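PDB 1FKM: GTPase-activating protein GYP1 from Saccharomyces cerevisiae, which stimulates GTP hydrolysis by Ypt/Rab-type GTPases, acting as a negative regulator of YPT1 on the Golgi and of YPT7 on the vacuole. Local coordinates for residues A[6-9]-A[10-14]; A[90-93]-A[94-98]; A[226-229]-A[230-233]. All coordinates share one frame; numbering follows the deposited sequence. Where two conformers were deposited one is given.

The three contacts follow one another along the chain of this all-helical GAP domain. Interaction 1 lies within helix 4-15 at the start of the chain. Interaction 2 runs from the last part of helix 83-93 into the loop before helix 107-123 and holds the arginine finger. Interaction 3 leads from the loop after helix 216-224 into helix 230-238. No two of them touch. The centres of interactions 2 and 3 are about 26 Å apart and both belong to the Rab-GAP TBC region, while interaction 1 has its centre about 38 and 44 Å from theirs, across the chain's centre. Only interaction 2 belongs to the catalytic region; the others are structural packing at a distance.

Interaction 1. Residues A[6-9]-A[10-14]; sequences QRIS and KFDNI
Arg-7 and Phe-11 form the close-packed side of this helical stretch. The extended Arg-7 chain, with CG anti to the backbone N (chi1 -169°), runs past the ring, and its CZ comes 3.9 Å from Phe-11 CE1. That ring atom sits above one face of the guanidinium, displaced toward its rim, while the two planes stand almost perpendicular at 81°, so the groups are not stacked. The polar end of Arg-7 turns instead to the backbone carbonyl of Gly-33, which accepts a hydrogen bond from NH2. Phe-11 is buried against Ile-29, Ser-30 and Pro-35, and Arg-7 O lies in the ring plane at its edge, 3.2 Å from Phe-11 CD1.

The frame for this packing is the amphipathic helix 4-15, docked against helix 23-30 and the loop after it. Its regular i to i+4 bonds include Phe-11 N to Arg-7 O at 3.1 Å and Lys-10 N to Gln-6 O.

Ile-8 and Asp-12 run side by side on a neighbouring flank, with Ile-8 CG2 3.4 Å from Asp-12 OD2. The same carboxylate oxygen stands 2.8 Å from Ile-8 O, an approach of two acceptors that would probably be unfavourable for a charged carboxylate. The other carboxylate oxygen of Asp-12, OD1, has a salt bridge to Lys-16 and a hydrogen bond to His-38.

The solvent side, with Gln-6, Ser-9 and Asn-13, is looser: Ser-9 OG and Asn-13 ND2 remain 3.9 Å apart. Lys-10 borders it, exposed but touching Ile-29. It lays its aliphatic CG 3.4 Å from Gln-6 O, then bends at chi3, and its NZ ends 4.7 Å from Arg-7 NH1, a near approach of like charges without contact.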
loop_
_atom_site.group_PDB
_atom_site.type_symbol
_atom_site.label_atom_id
_atom_site.label_comp_id
_atom_site.label_asym_id
_atom_site.label_seq_id
_atom_site.Cartn_x
_atom_site.Cartn_y
_atom_site.Cartn_z
ATOM N N GLN A 6 -20.143 3.689 17.499
ATOM C CA GLN A 6 -20.611 2.312 17.549
ATOM C C GLN A 6 -19.626 1.398 16.818
ATOM O O GLN A 6 -19.258 0.333 17.315
ATOM C CB GLN A 6 -21.988 2.213 16.884
ATOM C CG GLN A 6 -22.620 0.826 16.918
ATOM C CD GLN A 6 -23.213 0.478 18.271
ATOM O OE1 GLN A 6 -23.775 -0.603 18.454
ATOM N NE2 GLN A 6 -23.097 1.395 19.225
ATOM N N ARG A 7 -19.193 1.822 15.638
ATOM C CA ARG A 7 -18.269 1.017 14.854
ATOM C C ARG A 7 -16.970 0.780 15.617
ATOM O O ARG A 7 -16.405 -0.313 15.579
ATOM C CB ARG A 7 -17.991 1.689 13.510
ATOM C CG ARG A 7 -17.249 0.781 12.540
ATOM C CD ARG A 7 -17.355 1.273 11.109
ATOM N NE ARG A 7 -16.696 0.354 10.185
ATOM C CZ ARG A 7 -17.162 -0.846 9.839
ATOM N NH1 ARG A 7 -18.311 -1.296 10.335
ATOM N NH2 ARG A 7 -16.477 -1.601 8.991
ATOM N N ILE A 8 -16.507 1.804 16.322
ATOM C CA ILE A 8 -15.289 1.682 17.108
ATOM C C ILE A 8 -15.501 0.617 18.179
ATOM O O ILE A 8 -14.608 -0.184 18.458
ATOM C CB ILE A 8 -14.921 3.043 17.753
ATOM C CG1 ILE A 8 -14.418 3.997 16.662
ATOM C CG2 ILE A 8 -13.875 2.853 18.836
ATOM C CD1 ILE A 8 -14.243 5.437 17.109
ATOM N N SER A 9 -16.694 0.604 18.764
ATOM C CA SER A 9 -17.021 -0.370 19.801
ATOM C C SER A 9 -17.054 -1.797 19.250
ATOM O O SER A 9 -16.617 -2.728 19.918
ATOM C CB SER A 9 -18.377 -0.041 20.432
ATOM O OG SER A 9 -18.706 -0.994 21.427
ATOM N N LYS A 10 -17.581 -1.965 18.041
ATOM C CA LYS A 10 -17.646 -3.287 17.420
ATOM C C LYS A 10 -16.237 -3.844 17.244
ATOM O O LYS A 10 -15.988 -5.018 17.500
ATOM C CB LYS A 10 -18.346 -3.208 16.061
ATOM C CG LYS A 10 -19.809 -2.798 16.140
ATOM C CD LYS A 10 -20.458 -2.796 14.765
ATOM C CE LYS A 10 -20.471 -4.193 14.155
ATOM N NZ LYS A 10 -21.056 -4.203 12.783
ATOM N N PHE A 11 -15.311 -3.001 16.800
ATOM C CA PHE A 11 -13.936 -3.452 16.633
ATOM C C PHE A 11 -13.321 -3.746 18.001
ATOM O O PHE A 11 -12.580 -4.712 18.156
ATOM C CB PHE A 11 -13.099 -2.395 15.902
ATOM C CG PHE A 11 -13.236 -2.440 14.406
ATOM C CD1 PHE A 11 -14.328 -1.854 13.771
ATOM C CD2 PHE A 11 -12.269 -3.080 13.632
ATOM C CE1 PHE A 11 -14.455 -1.905 12.383
ATOM C CE2 PHE A 11 -12.386 -3.136 12.247
ATOM C CZ PHE A 11 -13.480 -2.548 11.617
ATOM N N ASP A 12 -13.644 -2.920 18.996
ATOM C CA ASP A 12 -13.109 -3.120 20.342
ATOM C C ASP A 12 -13.423 -4.512 20.890
ATOM O O ASP A 12 -12.548 -5.177 21.442
ATOM C CB ASP A 12 -13.663 -2.069 21.314
ATOM C CG ASP A 12 -13.024 -0.704 21.131
ATOM O OD1 ASP A 12 -11.783 -0.637 21.033
ATOM O OD2 ASP A 12 -13.764 0.302 21.100
ATOM N N ASN A 13 -14.670 -4.945 20.745
ATOM C CA ASN A 13 -15.065 -6.258 21.243
ATOM C C ASN A 13 -14.459 -7.410 20.451
ATOM O O ASN A 13 -14.393 -8.535 20.939
ATOM C CB ASN A 13 -16.590 -6.377 21.284
ATOM C CG ASN A 13 -17.206 -5.503 22.365
ATOM O OD1 ASN A 13 -16.723 -5.471 23.497
ATOM N ND2 ASN A 13 -18.271 -4.793 22.022
ATOM N N ILE A 14 -14.014 -7.134 19.231
ATOM C CA ILE A 14 -13.380 -8.164 18.420
ATOM C C ILE A 14 -11.908 -8.240 18.811
ATOM O O ILE A 14 -11.324 -9.321 18.893
ATOM C CB ILE A 14 -13.470 -7.840 16.907
ATOM C CG1 ILE A 14 -14.912 -8.008 16.423
ATOM C CG2 ILE A 14 -12.529 -8.751 16.113
ATOM C CD1 ILE A 14 -15.116 -7.665 14.953
#

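Interaction 2. Residues A[90-93]-A[94-98]; sequences IEID and IPRTN
Asp-93 and Arg-96, the arginine finger of the TBC domain, are joined by a salt bridge in the region where helix 83-93 runs out into the loop before helix 107-123. Arg-96 NH2 donates to Asp-93 OD1 at 2.9 Å with an N-H...O angle of 161°; the oxygen lies in the guanidinium plane, at its edge. A bend at chi3 (-63°) folds the arginine back toward Ile-92 and Asp-93, and NE also makes a weak bond to Ile-92 O. The second carboxylate oxygen, OD2, accepts a hydrogen bond from Tyr-129 OH and a weak one from the side chain of Gln-131, the glutamine finger. Asp-93 therefore stands between the two residues that the domain supplies in trans for GTP hydrolysis.

The carbonyl of Asp-93 is gripped twice, from opposite faces of its plane. Arg-96 N reaches it at 3.1 Å, an i to i+3 bond, and Thr-97 OG1 donates to it at 3.0 Å while also bonding Asn-134.

Farther out, Ile-92 lies alongside the arginine, its CG2 3.6 Å from Arg-96 NH2. On the buried flank Ile-90 and Ile-94 run side by side, with CG2 of the first 3.7 Å from CG1 of the second; both rest on Gln-114 of helix 107-123, and Ile-94 also meets Leu-117. The backbone bond from Ile-94 N to Ile-90 O continues the helical pattern, but Pro-95 has no N-H to carry it on, and its CD instead sits 2.9 Å from Glu-91 O.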
loop_
_atom_site.group_PDB
_atom_site.type_symbol
_atom_site.label_atom_id
_atom_site.label_comp_id
_atom_site.label_asym_id
_atom_site.label_seq_id
_atom_site.Cartn_x
_atom_site.Cartn_y
_atom_site.Cartn_z
ATOM N N ILE A 90 18.857 4.377 -3.322
ATOM C CA ILE A 90 17.657 4.661 -2.534
ATOM C C ILE A 90 17.645 6.116 -2.090
ATOM O O ILE A 90 16.593 6.750 -2.008
ATOM C CB ILE A 90 17.596 3.754 -1.297
ATOM C CG1 ILE A 90 17.386 2.306 -1.746
ATOM C CG2 ILE A 90 16.475 4.200 -0.360
ATOM C CD1 ILE A 90 17.557 1.314 -0.633
ATOM N N GLU A 91 18.833 6.631 -1.808
ATOM C CA GLU A 91 19.025 8.007 -1.372
ATOM C C GLU A 91 18.498 8.972 -2.427
ATOM O O GLU A 91 18.018 10.060 -2.111
ATOM C CB GLU A 91 20.514 8.254 -1.146
ATOM C CG GLU A 91 20.879 9.654 -0.719
ATOM C CD GLU A 91 22.376 9.884 -0.773
ATOM O OE1 GLU A 91 23.122 9.072 -0.185
ATOM O OE2 GLU A 91 22.803 10.875 -1.403
ATOM N N ILE A 92 18.599 8.563 -3.686
ATOM C CA ILE A 92 18.135 9.376 -4.801
ATOM C C ILE A 92 16.607 9.488 -4.862
ATOM O O ILE A 92 16.073 10.508 -5.294
ATOM C CB ILE A 92 18.660 8.804 -6.136
ATOM C CG1 ILE A 92 20.183 8.957 -6.189
ATOM C CG2 ILE A 92 18.004 9.506 -7.313
ATOM C CD1 ILE A 92 20.834 8.294 -7.391
ATOM N N ASP A 93 15.903 8.450 -4.418
ATOM C CA ASP A 93 14.442 8.467 -4.453
ATOM C C ASP A 93 13.723 8.941 -3.191
ATOM O O ASP A 93 12.633 9.511 -3.275
ATOM C CB ASP A 93 13.911 7.082 -4.829
ATOM C CG ASP A 93 13.992 6.812 -6.318
ATOM O OD1 ASP A 93 14.505 7.680 -7.056
ATOM O OD2 ASP A 93 13.537 5.731 -6.749
ATOM N N ILE A 94 14.319 8.718 -2.026
ATOM C CA ILE A 94 13.682 9.110 -0.774
ATOM C C ILE A 94 13.219 10.571 -0.710
ATOM O O ILE A 94 12.026 10.841 -0.546
ATOM C CB ILE A 94 14.605 8.821 0.434
ATOM C CG1 ILE A 94 14.784 7.311 0.596
ATOM C CG2 ILE A 94 14.015 9.423 1.707
ATOM C CD1 ILE A 94 13.493 6.569 0.882
ATOM N N PRO A 95 14.152 11.529 -0.841
ATOM C CA PRO A 95 13.805 12.953 -0.788
ATOM C C PRO A 95 12.732 13.363 -1.794
ATOM O O PRO A 95 12.094 14.405 -1.640
ATOM C CB PRO A 95 15.140 13.645 -1.067
ATOM C CG PRO A 95 16.143 12.677 -0.542
ATOM C CD PRO A 95 15.602 11.362 -1.047
ATOM N N ARG A 96 12.533 12.537 -2.816
ATOM C CA ARG A 96 11.552 12.830 -3.856
ATOM C C ARG A 96 10.231 12.061 -3.736
ATOM O O ARG A 96 9.383 12.143 -4.627
ATOM C CB ARG A 96 12.174 12.566 -5.231
ATOM C CG ARG A 96 13.509 13.273 -5.455
ATOM C CD ARG A 96 13.984 13.136 -6.898
ATOM N NE ARG A 96 14.243 11.748 -7.275
ATOM C CZ ARG A 96 14.507 11.349 -8.517
ATOM N NH1 ARG A 96 14.545 12.233 -9.505
ATOM N NH2 ARG A 96 14.730 10.066 -8.772
ATOM N N THR A 97 10.055 11.325 -2.641
ATOM C CA THR A 97 8.832 10.550 -2.416
ATOM C C THR A 97 7.747 11.406 -1.753
ATOM O O THR A 97 8.025 12.135 -0.804
ATOM C CB THR A 97 9.118 9.321 -1.521
ATOM O OG1 THR A 97 10.049 8.460 -2.184
ATOM C CG2 THR A 97 7.840 8.548 -1.238
ATOM N N ASN A 98 6.518 11.305 -2.257
ATOM C CA ASN A 98 5.385 12.082 -1.734
ATOM C C ASN A 98 5.759 13.543 -1.496
ATOM O O ASN A 98 5.629 14.054 -0.383
ATOM C CB ASN A 98 4.864 11.486 -0.421
ATOM C CG ASN A 98 4.224 10.128 -0.610
ATOM O OD1 ASN A 98 3.491 9.904 -1.571
ATOM N ND2 ASN A 98 4.483 9.216 0.322
#

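Interaction 3. Residues A[226-229]-A[230-233]; sequences HVEF and IQFA
Ile-230 meets Glu-228 obliquely, its CG2 3.7 Å from the carboxylate oxygen OE1. Gln-231 makes the polar link: its extended chain crosses that of Glu-228 obliquely, and Gln-231 OE1 receives Glu-228 N at 2.9 Å in a nearly straight bond (173°), the donor standing above the amide plane. In return, Gln-231 N donates to Glu-228 O. NE2 has a weak bond to a water that also weakly bridges His-226 O and Glu-228 OE2. With an alanine here, Glu-228 N is likely to lose its side-chain acceptor and the water one of its three weak partners.

These bonds lie at a helix-to-helix junction. His-226, with positive phi, is the C-prime residue of the Schellman motif ending helix 216-224, and helix 230-238 starts a few residues later.

Next comes Phe-232, whose CG sits between the backbone N and the carbonyl carbon (chi1 65°). This torsion folds the ring back over the loop: Phe-229 O lies 3.8 Å above its centre, and CE2 is 4.0 Å from Val-227 CG1. The Phe-229 ring runs beside it as an oblique pair with planes at 44°, CD2 3.7 Å from Phe-232 CZ; Trp-236 meets Phe-232 edge-to-face. Finally, Ala-233 N donates to Phe-229 O at 2.7 Å, sharing that acceptor with Phe-232 N. Ala-233 CB points toward the loop, 3.0 Å from Phe-229 O, and also touches Leu-207 of helix 198-214.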
loop_
_atom_site.group_PDB
_atom_site.type_symbol
_atom_site.label_atom_id
_atom_site.label_comp_id
_atom_site.label_asym_id
_atom_site.label_seq_id
_atom_site.Cartn_x
_atom_site.Cartn_y
_atom_site.Cartn_z
ATOM N N HIS A 226 -4.094 4.496 -30.852
ATOM C CA HIS A 226 -2.800 3.936 -30.467
ATOM C C HIS A 226 -2.438 4.145 -28.995
ATOM O O HIS A 226 -1.301 4.481 -28.655
ATOM C CB HIS A 226 -1.658 4.430 -31.383
ATOM C CG HIS A 226 -1.475 5.916 -31.411
ATOM N ND1 HIS A 226 -2.304 6.755 -32.125
ATOM C CD2 HIS A 226 -0.547 6.710 -30.829
ATOM C CE1 HIS A 226 -1.892 8.003 -31.982
ATOM N NE2 HIS A 226 -0.828 8.003 -31.199
ATOM N N VAL A 227 -3.421 3.934 -28.124
ATOM C CA VAL A 227 -3.218 4.051 -26.686
ATOM C C VAL A 227 -2.857 2.645 -26.210
ATOM O O VAL A 227 -3.629 1.709 -26.393
ATOM C CB VAL A 227 -4.499 4.514 -25.951
ATOM C CG1 VAL A 227 -4.324 4.349 -24.435
ATOM C CG2 VAL A 227 -4.790 5.971 -26.279
ATOM N N GLU A 228 -1.677 2.498 -25.618
ATOM C CA GLU A 228 -1.231 1.202 -25.118
ATOM C C GLU A 228 -1.465 1.173 -23.612
ATOM O O GLU A 228 -1.143 2.125 -22.924
ATOM C CB GLU A 228 0.258 1.010 -25.414
ATOM C CG GLU A 228 0.622 1.172 -26.882
ATOM C CD GLU A 228 2.095 0.913 -27.155
ATOM O OE1 GLU A 228 2.823 0.517 -26.219
ATOM O OE2 GLU A 228 2.526 1.103 -28.313
ATOM N N PHE A 229 -2.026 0.085 -23.096
ATOM C CA PHE A 229 -2.280 0.017 -21.662
ATOM C C PHE A 229 -1.048 0.313 -20.811
ATOM O O PHE A 229 -1.154 0.938 -19.763
ATOM C CB PHE A 229 -2.874 -1.343 -21.289
ATOM C CG PHE A 229 -4.347 -1.452 -21.588
ATOM C CD1 PHE A 229 -4.797 -1.589 -22.899
ATOM C CD2 PHE A 229 -5.285 -1.377 -20.560
ATOM C CE1 PHE A 229 -6.165 -1.649 -23.185
ATOM C CE2 PHE A 229 -6.656 -1.435 -20.833
ATOM C CZ PHE A 229 -7.096 -1.570 -22.149
ATOM N N ILE A 230 0.121 -0.114 -21.271
ATOM C CA ILE A 230 1.348 0.127 -20.518
ATOM C C ILE A 230 1.597 1.625 -20.284
ATOM O O ILE A 230 2.149 2.016 -19.254
ATOM C CB ILE A 230 2.576 -0.485 -21.245
ATOM C CG1 ILE A 230 3.787 -0.509 -20.307
ATOM C CG2 ILE A 230 2.912 0.325 -22.488
ATOM C CD1 ILE A 230 3.672 -1.512 -19.180
ATOM N N GLN A 231 1.175 2.464 -21.226
ATOM C CA GLN A 231 1.403 3.904 -21.106
ATOM C C GLN A 231 0.739 4.589 -19.916
ATOM O O GLN A 231 1.121 5.698 -19.543
ATOM C CB GLN A 231 1.007 4.597 -22.406
ATOM C CG GLN A 231 1.834 4.118 -23.580
ATOM C CD GLN A 231 1.357 4.672 -24.901
ATOM O OE1 GLN A 231 0.163 4.650 -25.202
ATOM N NE2 GLN A 231 2.293 5.162 -25.707
ATOM N N PHE A 232 -0.258 3.948 -19.316
ATOM C CA PHE A 232 -0.895 4.541 -18.152
ATOM C C PHE A 232 -1.035 3.532 -17.016
ATOM O O PHE A 232 -0.995 3.898 -15.843
ATOM C CB PHE A 232 -2.270 5.132 -18.526
ATOM C CG PHE A 232 -3.284 4.110 -18.967
ATOM C CD1 PHE A 232 -4.002 3.370 -18.032
ATOM C CD2 PHE A 232 -3.523 3.893 -20.323
ATOM C CE1 PHE A 232 -4.945 2.430 -18.436
ATOM C CE2 PHE A 232 -4.464 2.954 -20.740
ATOM C CZ PHE A 232 -5.178 2.219 -19.794
ATOM N N ALA A 233 -1.156 2.258 -17.368
ATOM C CA ALA A 233 -1.345 1.201 -16.382
ATOM C C ALA A 233 -0.088 0.700 -15.678
ATOM O O ALA A 233 -0.183 0.072 -14.621
ATOM C CB ALA A 233 -2.071 0.025 -17.022
HETATM O O HOH W 1 2.030 4.479 -28.657
#